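Local coordinates for protein isomaltodextranase (Arthrobacter globiformis, PDB 5AWP) that hydrolyses alpha-1,6-glucosidic linkages of dextran, probably releasing isomaltose units one after another from the non-reducing chain ends, at residues Arg27-Thr32 against Asn260-Arg265; Tyr40-Gly45 against Cys79-Ile84; Leu121-Asn126 against Pro196-Asp201. One frame throughout, in Å; residues are numbered along the deposited sequence.

Interaction 1: residues Arg27-Thr32 against Asn260-Arg265; sequences RNSVFT and NGDLVR. With BGC (beta-D-glucopyranose), chain B.
A buried salt bridge from Arg27, joined by a hydrogen bond from Ser29, meets the carboxylate of Asp262 where strand 263-265, the sixth of the parallel (beta/alpha)8 barrel, begins. The partners come from the loop and helix start that precede the first barrel strand. Arg27 approaches side-on with two nitrogens. NE gives a nearly straight bond of 2.8 Å to Asp262 OD1 from within the guanidinium plane, while NH1, tilted from that plane, reaches the syn lone pair of Asp262 OD2 at 3.0 Å. The two planes stand 57° apart, and OD1 is met from above the carboxylate. Ser29 OG donates to Asp262 OD1 over 2.6 Å from the opposite face, so the oxygen is held between Arg27 and the serine. With chi1 81°, the hydroxyl lies between the backbone N and carbonyl carbon of Ser29, where it also serves as N-cap, weakly accepting from Phe31 N and Thr32 N. A water adds a third donor, bonding to Asp262 OD1 at 2.6 Å and also joined to Ser29 N and Thr32 OG1. Thr32 crosses the aspartate at about a right angle, its CG2 methyl lying 3.4 Å from Asp262 O. Outside the segments, Asp262 OD2 also takes the N-H of Val243, and Arg27 reaches Asn234 and Gly238. At the other end of the strand, Arg265 NH1 bonds BGC O2 at 3.1 Å. By close similarity Asp262 is inferred to be the proton donor, yet its OD2 lies 17.4 Å from BGC O3, so this geometry gives that role no direct support. In this structure, then, the carboxylate is fixed by a cation, a capping hydroxyl and a water, joining the start of helix 30-34 to the base of the barrel.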
loop_
_atom_site.group_PDB
_atom_site.type_symbol
_atom_site.label_atom_id
_atom_site.label_comp_id
_atom_site.label_asym_id
_atom_site.label_seq_id
_atom_site.Cartn_x
_atom_site.Cartn_y
_atom_site.Cartn_z
ATOM N N ARG A 27 1.454 11.475 1.074
ATOM C CA ARG A 27 1.736 11.836 -0.311
ATOM C C ARG A 27 0.440 11.905 -1.136
ATOM O O ARG A 27 0.346 12.703 -2.036
ATOM C CB ARG A 27 2.752 10.873 -0.935
ATOM C CG ARG A 27 2.936 10.942 -2.440
ATOM C CD ARG A 27 4.036 9.983 -2.896
ATOM N NE ARG A 27 3.730 9.348 -4.177
ATOM C CZ ARG A 27 4.101 9.799 -5.382
ATOM N NH1 ARG A 27 3.754 9.108 -6.455
ATOM N NH2 ARG A 27 4.810 10.919 -5.536
ATOM N N ASN A 28 -0.548 11.072 -0.812
ATOM C CA ASN A 28 -1.903 11.243 -1.334
ATOM C C ASN A 28 -1.949 11.274 -2.863
ATOM O O ASN A 28 -2.720 12.037 -3.484
ATOM C CB ASN A 28 -2.481 12.522 -0.709
ATOM C CG ASN A 28 -3.945 12.702 -0.967
ATOM O OD1 ASN A 28 -4.714 11.771 -0.858
ATOM N ND2 ASN A 28 -4.338 13.921 -1.314
ATOM N N SER A 29 -1.153 10.391 -3.466
ATOM C CA SER A 29 -1.033 10.320 -4.908
ATOM C C SER A 29 -2.225 9.589 -5.519
ATOM O O SER A 29 -3.006 8.906 -4.838
ATOM C CB SER A 29 0.259 9.581 -5.322
ATOM O OG SER A 29 0.088 8.150 -5.250
ATOM N N VAL A 30 -2.316 9.727 -6.830
ATOM C CA VAL A 30 -3.330 9.060 -7.618
ATOM C C VAL A 30 -3.240 7.511 -7.473
ATOM O O VAL A 30 -4.252 6.810 -7.518
ATOM C CB VAL A 30 -3.240 9.540 -9.084
ATOM C CG1 VAL A 30 -1.949 9.081 -9.759
ATOM C CG2 VAL A 30 -4.436 9.090 -9.881
ATOM N N PHE A 31 -2.039 7.003 -7.239
ATOM C CA PHE A 31 -1.824 5.560 -7.054
ATOM C C PHE A 31 -2.549 5.067 -5.803
ATOM O O PHE A 31 -3.355 4.110 -5.889
ATOM C CB PHE A 31 -0.329 5.214 -6.988
ATOM C CG PHE A 31 0.391 5.465 -8.281
ATOM C CD1 PHE A 31 0.325 4.544 -9.316
ATOM C CD2 PHE A 31 1.119 6.629 -8.475
ATOM C CE1 PHE A 31 0.951 4.787 -10.533
ATOM C CE2 PHE A 31 1.772 6.868 -9.676
ATOM C CZ PHE A 31 1.675 5.961 -10.708
ATOM N N THR A 32 -2.307 5.715 -4.668
ATOM C CA THR A 32 -2.940 5.260 -3.415
ATOM C C THR A 32 -4.443 5.618 -3.334
ATOM O O THR A 32 -5.231 4.938 -2.679
ATOM C CB THR A 32 -2.176 5.731 -2.172
ATOM O OG1 THR A 32 -2.174 7.167 -2.049
ATOM C CG2 THR A 32 -0.739 5.218 -2.227
ATOM N N ASN A 260 5.707 10.588 1.847
ATOM C CA ASN A 260 6.525 10.614 0.643
ATOM C C ASN A 260 6.465 9.390 -0.288
ATOM O O ASN A 260 7.019 9.435 -1.398
ATOM C CB ASN A 260 7.974 10.817 1.058
ATOM C CG ASN A 260 8.209 12.162 1.713
ATOM O OD1 ASN A 260 8.597 12.254 2.892
ATOM N ND2 ASN A 260 7.970 13.201 0.964
ATOM N N GLY A 261 5.797 8.319 0.134
ATOM C CA GLY A 261 5.762 7.092 -0.648
ATOM C C GLY A 261 4.351 6.612 -0.957
ATOM O O GLY A 261 3.384 7.122 -0.408
ATOM N N ASP A 262 4.245 5.618 -1.845
ATOM C CA ASP A 262 2.969 4.975 -2.144
ATOM C C ASP A 262 2.843 3.589 -1.530
ATOM O O ASP A 262 1.749 3.224 -1.058
ATOM C CB ASP A 262 2.758 4.859 -3.661
ATOM C CG ASP A 262 2.722 6.201 -4.349
ATOM O OD1 ASP A 262 2.028 7.098 -3.827
ATOM O OD2 ASP A 262 3.395 6.353 -5.391
ATOM N N LEU A 263 3.916 2.798 -1.616
ATOM C CA LEU A 263 3.937 1.445 -1.049
ATOM C C LEU A 263 5.028 1.335 0.005
ATOM O O LEU A 263 6.109 1.921 -0.163
ATOM C CB LEU A 263 4.232 0.380 -2.134
ATOM C CG LEU A 263 3.083 -0.119 -3.006
ATOM C CD1 LEU A 263 2.639 0.917 -4.001
ATOM C CD2 LEU A 263 3.486 -1.381 -3.748
ATOM N N VAL A 264 4.755 0.555 1.054
ATOM C CA VAL A 264 5.798 0.120 2.012
ATOM C C VAL A 264 5.770 -1.404 2.228
ATOM O O VAL A 264 4.709 -2.003 2.392
ATOM C CB VAL A 264 5.677 0.818 3.371
ATOM C CG1 VAL A 264 6.060 2.295 3.243
ATOM C CG2 VAL A 264 4.271 0.679 3.956
ATOM N N ARG A 265 6.939 -2.025 2.209
ATOM C CA ARG A 265 7.071 -3.431 2.584
ATOM C C ARG A 265 6.725 -3.597 4.063
ATOM O O ARG A 265 7.157 -2.795 4.903
ATOM C CB ARG A 265 8.489 -3.981 2.288
ATOM C CG ARG A 265 8.627 -4.580 0.892
ATOM C CD ARG A 265 8.296 -6.072 0.843
ATOM N NE ARG A 265 9.169 -6.766 1.800
ATOM C CZ ARG A 265 10.459 -7.039 1.574
ATOM N NH1 ARG A 265 10.998 -6.771 0.410
ATOM N NH2 ARG A 265 11.213 -7.571 2.529
HETATM C C2 BGC B . 14.945 -6.735 -0.356
HETATM C C3 BGC B . 14.536 -7.793 -1.370
HETATM C C4 BGC B . 15.525 -7.771 -2.531
HETATM C C5 BGC B . 16.935 -7.992 -2.031
HETATM C C6 BGC B . 17.936 -7.849 -3.164
HETATM C C1 BGC B . 16.381 -6.984 0.098
HETATM O O1 BGC B . 16.785 -5.904 0.933
HETATM O O2 BGC B . 14.062 -6.694 0.782
HETATM O O3 BGC B . 13.218 -7.517 -1.876
HETATM O O4 BGC B . 15.213 -8.778 -3.500
HETATM O O5 BGC B . 17.247 -7.018 -1.041
HETATM O O6 BGC B . 19.221 -8.062 -2.597
HETATM O O HOH W 1 0.386 8.212 -2.102
#

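Interaction 2: residues Tyr40-Gly45 against Cys79-Ile84; sequences YWNIYG and CTDGWI. With GLC (alpha-D-glucopyranose), chain C; BGC (beta-D-glucopyranose), chain B.
Asn42 and Cys79 form a parallel beta bridge, in which Cys79 N bonds Trp41 O at 2.8 Å and Ile43 N returns to Cys79 O at 3.3 Å. Beside this bridge, Cys79 CB packs on Tyr40 CD2 at 3.6 Å, its sulfur oblique to the same ring. Tyr40 OH turns to Tyr197. Asn42, its CG anti to the backbone N (chi1 -178°), divides its amide: OD1 accepts from Tyr44 N to cap the coming helix, and ND2 bonds Asp81 OD1 at 3.2 Å, on the anti side but tilted out of the carboxylate plane, the amide turned 78° to it. Ile43 CG1 touches Asp81 CB. The two segments leave the first and second strands of the (beta/alpha)8 barrel, linked through helix 56-69, one turning into helix 44-50 and the other running on as a loop at the C-terminal ends, the side where such barrels bind substrate. There Asp81 OD2 accepts from BGC O4 at 2.5 Å and from Gly82 N, while the edge of the Tyr44 ring faces that carboxylate oxygen. One face of the Trp83 ring packs on the second sugar, GLC C1 over its centre, and Trp83 NE1 is bonded to Asn51. The lack of a side chain at Gly82 leaves room for GLC O5, which accepts a nearly straight bond from Trp83 N at 2.8 Å, and Ile84 N holds GLC O6 at 3.0 Å.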
loop_
_atom_site.group_PDB
_atom_site.type_symbol
_atom_site.label_atom_id
_atom_site.label_comp_id
_atom_site.label_asym_id
_atom_site.label_seq_id
_atom_site.Cartn_x
_atom_site.Cartn_y
_atom_site.Cartn_z
ATOM N N TYR A 40 2.285 -7.113 -11.136
ATOM C CA TYR A 40 3.546 -7.209 -11.846
ATOM C C TYR A 40 4.243 -8.539 -11.715
ATOM O O TYR A 40 3.810 -9.409 -10.932
ATOM C CB TYR A 40 4.473 -6.042 -11.480
ATOM C CG TYR A 40 5.041 -5.952 -10.086
ATOM C CD1 TYR A 40 4.312 -5.396 -9.038
ATOM C CD2 TYR A 40 6.350 -6.308 -9.840
ATOM C CE1 TYR A 40 4.853 -5.266 -7.769
ATOM C CE2 TYR A 40 6.901 -6.194 -8.583
ATOM C CZ TYR A 40 6.156 -5.670 -7.546
ATOM O OH TYR A 40 6.758 -5.520 -6.312
ATOM N N TRP A 41 5.313 -8.686 -12.493
ATOM C CA TRP A 41 6.257 -9.790 -12.371
ATOM C C TRP A 41 7.616 -9.232 -12.005
ATOM O O TRP A 41 7.973 -8.125 -12.434
ATOM C CB TRP A 41 6.357 -10.555 -13.693
ATOM C CG TRP A 41 7.339 -11.666 -13.669
ATOM C CD1 TRP A 41 7.113 -12.936 -13.243
ATOM C CD2 TRP A 41 8.704 -11.625 -14.118
ATOM N NE1 TRP A 41 8.257 -13.686 -13.364
ATOM C CE2 TRP A 41 9.243 -12.916 -13.919
ATOM C CE3 TRP A 41 9.517 -10.626 -14.683
ATOM C CZ2 TRP A 41 10.552 -13.231 -14.233
ATOM C CZ3 TRP A 41 10.819 -10.944 -15.016
ATOM C CH2 TRP A 41 11.327 -12.237 -14.789
ATOM N N ASN A 42 8.359 -9.972 -11.177
ATOM C CA ASN A 42 9.677 -9.566 -10.748
ATOM C C ASN A 42 10.681 -10.721 -10.936
ATOM O O ASN A 42 10.324 -11.890 -10.782
ATOM C CB ASN A 42 9.596 -9.110 -9.288
ATOM C CG ASN A 42 10.909 -8.616 -8.752
ATOM O OD1 ASN A 42 11.800 -9.407 -8.469
ATOM N ND2 ASN A 42 11.029 -7.293 -8.564
ATOM N N ILE A 43 11.924 -10.369 -11.270
ATOM C CA ILE A 43 13.003 -11.325 -11.541
ATOM C C ILE A 43 13.516 -12.111 -10.309
ATOM O O ILE A 43 14.408 -12.942 -10.439
ATOM C CB ILE A 43 14.248 -10.615 -12.155
ATOM C CG1 ILE A 43 14.917 -9.674 -11.136
ATOM C CG2 ILE A 43 13.877 -9.835 -13.403
ATOM C CD1 ILE A 43 16.331 -9.266 -11.509
ATOM N N TYR A 44 12.944 -11.873 -9.134
ATOM C CA TYR A 44 13.424 -12.484 -7.893
ATOM C C TYR A 44 13.475 -14.010 -7.948
ATOM O O TYR A 44 14.355 -14.610 -7.341
ATOM C CB TYR A 44 12.542 -12.041 -6.740
ATOM C CG TYR A 44 13.035 -12.359 -5.338
ATOM C CD1 TYR A 44 13.964 -11.533 -4.694
ATOM C CD2 TYR A 44 12.539 -13.456 -4.632
ATOM C CE1 TYR A 44 14.406 -11.817 -3.411
ATOM C CE2 TYR A 44 12.965 -13.735 -3.347
ATOM C CZ TYR A 44 13.871 -12.908 -2.734
ATOM O OH TYR A 44 14.273 -13.164 -1.458
ATOM N N GLY A 45 12.544 -14.627 -8.673
ATOM C CA GLY A 45 12.498 -16.084 -8.773
ATOM C C GLY A 45 13.697 -16.687 -9.474
ATOM O O GLY A 45 14.047 -17.844 -9.231
ATOM N N CYS A 79 9.427 -6.242 -13.847
ATOM C CA CYS A 79 10.160 -5.442 -12.883
ATOM C C CYS A 79 11.493 -6.095 -12.583
ATOM O O CYS A 79 11.548 -7.265 -12.238
ATOM C CB CYS A 79 9.365 -5.299 -11.577
ATOM S SG CYS A 79 10.017 -4.034 -10.446
ATOM N N THR A 80 12.571 -5.347 -12.753
ATOM C CA THR A 80 13.884 -5.799 -12.325
ATOM C C THR A 80 13.970 -5.750 -10.773
ATOM O O THR A 80 13.075 -5.268 -10.099
ATOM C CB THR A 80 15.013 -5.000 -13.007
ATOM O OG1 THR A 80 14.961 -3.625 -12.595
ATOM C CG2 THR A 80 14.874 -5.069 -14.537
ATOM N N ASP A 81 15.029 -6.318 -10.220
ATOM C CA ASP A 81 15.236 -6.345 -8.782
ATOM C C ASP A 81 16.712 -6.037 -8.483
ATOM O O ASP A 81 17.337 -5.235 -9.203
ATOM C CB ASP A 81 14.782 -7.686 -8.212
ATOM C CG ASP A 81 14.407 -7.585 -6.740
ATOM O OD1 ASP A 81 13.357 -6.992 -6.438
ATOM O OD2 ASP A 81 15.203 -8.047 -5.896
ATOM N N GLY A 82 17.254 -6.620 -7.415
ATOM C CA GLY A 82 18.584 -6.307 -6.940
ATOM C C GLY A 82 19.650 -6.984 -7.774
ATOM O O GLY A 82 19.460 -7.234 -8.956
ATOM N N TRP A 83 20.762 -7.298 -7.129
ATOM C CA TRP A 83 21.971 -7.789 -7.803
ATOM C C TRP A 83 22.429 -6.759 -8.833
ATOM O O TRP A 83 22.806 -7.110 -9.927
ATOM C CB TRP A 83 21.758 -9.228 -8.370
ATOM C CG TRP A 83 21.487 -10.212 -7.250
ATOM C CD1 TRP A 83 22.417 -10.966 -6.559
ATOM C CD2 TRP A 83 20.217 -10.482 -6.623
ATOM N NE1 TRP A 83 21.792 -11.700 -5.569
ATOM C CE2 TRP A 83 20.447 -11.422 -5.589
ATOM C CE3 TRP A 83 18.908 -10.038 -6.851
ATOM C CZ2 TRP A 83 19.411 -11.927 -4.790
ATOM C CZ3 TRP A 83 17.875 -10.532 -6.036
ATOM C CH2 TRP A 83 18.141 -11.450 -5.008
ATOM N N ILE A 84 22.418 -5.473 -8.445
ATOM C CA ILE A 84 22.754 -4.398 -9.378
ATOM C C ILE A 84 24.161 -3.834 -9.217
ATOM O O ILE A 84 24.499 -2.856 -9.872
ATOM C CB ILE A 84 21.687 -3.246 -9.426
ATOM C CG1 ILE A 84 21.266 -2.791 -8.022
ATOM C CG2 ILE A 84 20.470 -3.686 -10.235
ATOM C CD1 ILE A 84 22.432 -2.294 -7.192
HETATM C C1 GLC C . 20.172 -8.292 -3.644
HETATM C C2 GLC C . 21.412 -8.965 -3.031
HETATM C C3 GLC C . 22.244 -8.017 -2.204
HETATM C C4 GLC C . 22.537 -6.799 -3.063
HETATM C C5 GLC C . 21.208 -6.173 -3.495
HETATM C C6 GLC C . 21.401 -4.936 -4.357
HETATM O O2 GLC C . 21.048 -10.067 -2.233
HETATM O O3 GLC C . 23.454 -8.657 -1.873
HETATM O O4 GLC C . 23.404 -5.889 -2.415
HETATM O O5 GLC C . 20.537 -7.107 -4.330
HETATM O O6 GLC C . 22.176 -5.176 -5.511
HETATM C C2 BGC B . 14.945 -6.735 -0.356
HETATM C C3 BGC B . 14.536 -7.793 -1.370
HETATM C C4 BGC B . 15.525 -7.771 -2.531
HETATM C C5 BGC B . 16.935 -7.992 -2.031
HETATM C C6 BGC B . 17.936 -7.849 -3.164
HETATM C C1 BGC B . 16.381 -6.984 0.098
HETATM O O1 BGC B . 16.785 -5.904 0.933
HETATM O O2 BGC B . 14.062 -6.694 0.782
HETATM O O3 BGC B . 13.218 -7.517 -1.876
HETATM O O4 BGC B . 15.213 -8.778 -3.500
HETATM O O5 BGC B . 17.247 -7.018 -1.041
HETATM O O6 BGC B . 19.221 -8.062 -2.597
#

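Interaction 3: residues Leu121-Asn126 against Pro196-Asp201; sequences LGVYYN and PYLRID. With BGC (beta-D-glucopyranose), chain B.
Tyr124 and Asp201 both swing their side chains opposite the backbone N, at chi1 175° and -170°, which carries the phenol along the barrel interior to the carboxylate at the end of strand 197-200. Tyr124 OH donates to the anti lone pair of Asp201 OD2 at 2.7 Å, the ring and carboxylate planes standing 75° apart, and CE2 of the ring rests against Asp201 CB at 3.5 Å. BGC O1 gives a second bond to OD2 over 2.8 Å. Asp201 is probably the catalytic nucleophile, and this contact holds it beside the anomeric end of the bound sugar. Replacing Tyr124 by a phenylalanine would probably leave Asp201 OD2 without the phenol's hydrogen bond and hold the carboxylate less firmly beside the sugar. Asn126 fixes the main chain of the same residue, its ND2 bonding Asp201 O at 2.8 Å, while the Ile200 CG2 methyl packs on its amide carbon. Further back, the strands pair in parallel: Val123 N bonds Tyr197 O at 3.1 Å, Arg199 N bonds Val123 O at 2.8 Å, and Tyr125 N makes a weak bond to Arg199 O. On the sheet face that bears Tyr124, Arg199 lays its CG near Tyr124 CD2 and stretches away to salt bridges with Asp314 and Asp316; Tyr197 OH meets Tyr40. On the opposite sheet face, Val123 CG1 touches Leu198 CD1 at 4.1 Å. These are the third and fourth strands of the barrel, with strand 77-79 next to one and strand 242-245 next to the other. Phe190 of helix 179-192 packs against Val123, Tyr125 and Leu198, and Trp107 of helix 107-115 against Leu121 and Val123.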
loop_
_atom_site.group_PDB
_atom_site.type_symbol
_atom_site.label_atom_id
_atom_site.label_comp_id
_atom_site.label_asym_id
_atom_site.label_seq_id
_atom_site.Cartn_x
_atom_site.Cartn_y
_atom_site.Cartn_z
ATOM N N LEU A 121 7.898 -1.348 -18.082
ATOM C CA LEU A 121 9.109 -1.666 -17.356
ATOM C C LEU A 121 9.020 -1.180 -15.928
ATOM O O LEU A 121 8.770 0.005 -15.690
ATOM C CB LEU A 121 10.307 -0.988 -18.026
ATOM C CG LEU A 121 11.658 -1.100 -17.313
ATOM C CD1 LEU A 121 12.160 -2.524 -17.382
ATOM C CD2 LEU A 121 12.668 -0.169 -17.962
ATOM N N GLY A 122 9.293 -2.073 -14.988
ATOM C CA GLY A 122 9.444 -1.684 -13.583
ATOM C C GLY A 122 10.897 -1.740 -13.200
ATOM O O GLY A 122 11.606 -2.630 -13.646
ATOM N N VAL A 123 11.359 -0.804 -12.384
ATOM C CA VAL A 123 12.777 -0.741 -12.053
ATOM C C VAL A 123 13.020 -0.752 -10.543
ATOM O O VAL A 123 12.385 0.003 -9.789
ATOM C CB VAL A 123 13.449 0.522 -12.656
ATOM C CG1 VAL A 123 14.870 0.661 -12.123
ATOM C CG2 VAL A 123 13.495 0.427 -14.177
ATOM N N TYR A 124 13.990 -1.564 -10.134
ATOM C CA TYR A 124 14.532 -1.548 -8.773
ATOM C C TYR A 124 15.798 -0.732 -8.800
ATOM O O TYR A 124 16.786 -1.133 -9.436
ATOM C CB TYR A 124 14.831 -2.967 -8.340
ATOM C CG TYR A 124 15.515 -3.187 -7.012
ATOM C CD1 TYR A 124 16.880 -3.003 -6.894
ATOM C CD2 TYR A 124 14.828 -3.695 -5.901
ATOM C CE1 TYR A 124 17.543 -3.245 -5.720
ATOM C CE2 TYR A 124 15.505 -3.931 -4.700
ATOM C CZ TYR A 124 16.878 -3.698 -4.639
ATOM O OH TYR A 124 17.666 -3.916 -3.522
ATOM N N TYR A 125 15.765 0.417 -8.139
ATOM C CA TYR A 125 16.991 1.192 -7.909
ATOM C C TYR A 125 16.751 2.232 -6.865
ATOM O O TYR A 125 15.600 2.683 -6.666
ATOM C CB TYR A 125 17.526 1.868 -9.179
ATOM C CG TYR A 125 19.049 1.957 -9.167
ATOM C CD1 TYR A 125 19.814 0.834 -9.396
ATOM C CD2 TYR A 125 19.716 3.154 -8.899
ATOM C CE1 TYR A 125 21.192 0.882 -9.364
ATOM C CE2 TYR A 125 21.112 3.209 -8.874
ATOM C CZ TYR A 125 21.836 2.061 -9.102
ATOM O OH TYR A 125 23.208 2.069 -9.100
ATOM N N ASN A 126 17.839 2.595 -6.194
ATOM C CA ASN A 126 17.821 3.620 -5.181
ATOM C C ASN A 126 18.571 4.827 -5.718
ATOM O O ASN A 126 19.752 4.727 -5.978
ATOM C CB ASN A 126 18.457 3.109 -3.869
ATOM C CG ASN A 126 18.333 4.109 -2.717
ATOM O OD1 ASN A 126 18.359 5.326 -2.911
ATOM N ND2 ASN A 126 18.220 3.582 -1.489
ATOM N N PRO A 196 6.439 3.053 -14.744
ATOM C CA PRO A 196 5.381 3.480 -13.836
ATOM C C PRO A 196 5.603 3.075 -12.363
ATOM O O PRO A 196 4.783 3.404 -11.500
ATOM C CB PRO A 196 4.171 2.774 -14.404
ATOM C CG PRO A 196 4.717 1.467 -14.858
ATOM C CD PRO A 196 6.083 1.792 -15.419
ATOM N N TYR A 197 6.716 2.406 -12.072
ATOM C CA TYR A 197 6.933 1.764 -10.773
ATOM C C TYR A 197 8.445 1.672 -10.429
ATOM O O TYR A 197 9.204 0.990 -11.119
ATOM C CB TYR A 197 6.303 0.363 -10.828
ATOM C CG TYR A 197 6.353 -0.439 -9.543
ATOM C CD1 TYR A 197 5.559 -0.095 -8.449
ATOM C CD2 TYR A 197 7.166 -1.556 -9.436
ATOM C CE1 TYR A 197 5.581 -0.848 -7.287
ATOM C CE2 TYR A 197 7.195 -2.318 -8.280
ATOM C CZ TYR A 197 6.385 -1.968 -7.208
ATOM O OH TYR A 197 6.436 -2.701 -6.040
ATOM N N LEU A 198 8.858 2.385 -9.374
ATOM C CA LEU A 198 10.254 2.433 -8.943
ATOM C C LEU A 198 10.335 1.879 -7.538
ATOM O O LEU A 198 9.722 2.423 -6.604
ATOM C CB LEU A 198 10.770 3.861 -8.949
ATOM C CG LEU A 198 12.238 4.036 -8.610
ATOM C CD1 LEU A 198 13.102 3.365 -9.658
ATOM C CD2 LEU A 198 12.529 5.515 -8.508
ATOM N N ARG A 199 11.123 0.823 -7.395
ATOM C CA ARG A 199 11.202 0.038 -6.188
ATOM C C ARG A 199 12.522 0.375 -5.517
ATOM O O ARG A 199 13.611 0.012 -6.027
ATOM C CB ARG A 199 11.137 -1.431 -6.596
ATOM C CG ARG A 199 10.971 -2.387 -5.459
ATOM C CD ARG A 199 10.319 -3.699 -5.925
ATOM N NE ARG A 199 10.214 -4.604 -4.790
ATOM C CZ ARG A 199 9.219 -4.630 -3.906
ATOM N NH1 ARG A 199 8.196 -3.787 -3.980
ATOM N NH2 ARG A 199 9.266 -5.512 -2.918
ATOM N N ILE A 200 12.420 1.110 -4.416
ATOM C CA ILE A 200 13.549 1.761 -3.761
ATOM C C ILE A 200 13.885 1.057 -2.436
ATOM O O ILE A 200 13.157 1.141 -1.462
ATOM C CB ILE A 200 13.229 3.249 -3.473
ATOM C CG1 ILE A 200 12.791 3.954 -4.770
ATOM C CG2 ILE A 200 14.425 3.921 -2.835
ATOM C CD1 ILE A 200 12.528 5.433 -4.643
ATOM N N ASP A 201 15.027 0.408 -2.392
ATOM C CA ASP A 201 15.381 -0.445 -1.271
ATOM C C ASP A 201 16.613 0.117 -0.566
ATOM O O ASP A 201 17.311 0.971 -1.108
ATOM C CB ASP A 201 15.677 -1.847 -1.838
ATOM C CG ASP A 201 15.838 -2.924 -0.772
ATOM O OD1 ASP A 201 15.429 -2.703 0.378
ATOM O OD2 ASP A 201 16.361 -4.011 -1.134
HETATM C C2 BGC B . 14.945 -6.735 -0.356
HETATM C C3 BGC B . 14.536 -7.793 -1.370
HETATM C C4 BGC B . 15.525 -7.771 -2.531
HETATM C C5 BGC B . 16.935 -7.992 -2.031
HETATM C C6 BGC B . 17.936 -7.849 -3.164
HETATM C C1 BGC B . 16.381 -6.984 0.098
HETATM O O1 BGC B . 16.785 -5.904 0.933
HETATM O O2 BGC B . 14.062 -6.694 0.782
HETATM O O3 BGC B . 13.218 -7.517 -1.876
HETATM O O4 BGC B . 15.213 -8.778 -3.500
HETATM O O5 BGC B . 17.247 -7.018 -1.041
HETATM O O6 BGC B . 19.221 -8.062 -2.597
#

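Overall arrangement
From the N terminus, residues 27-32 come first, but their partner 260-265 arrives only after most of the barrel has been traced, so interaction 1 closes a long loop. Interactions 2 and 3 nest inside it, one after the other: interaction 2 joins strands one and two, interaction 3 strands three and four. A probable hydrogen bond from Thr80 N to Gly122 O links these pairs. Interaction 1 meets interaction 3 by packing, with Leu263 on Tyr197 and Phe31 on Pro196. All three involve one parallel sheet, and each supplies a residue that bonds the same BGC unit.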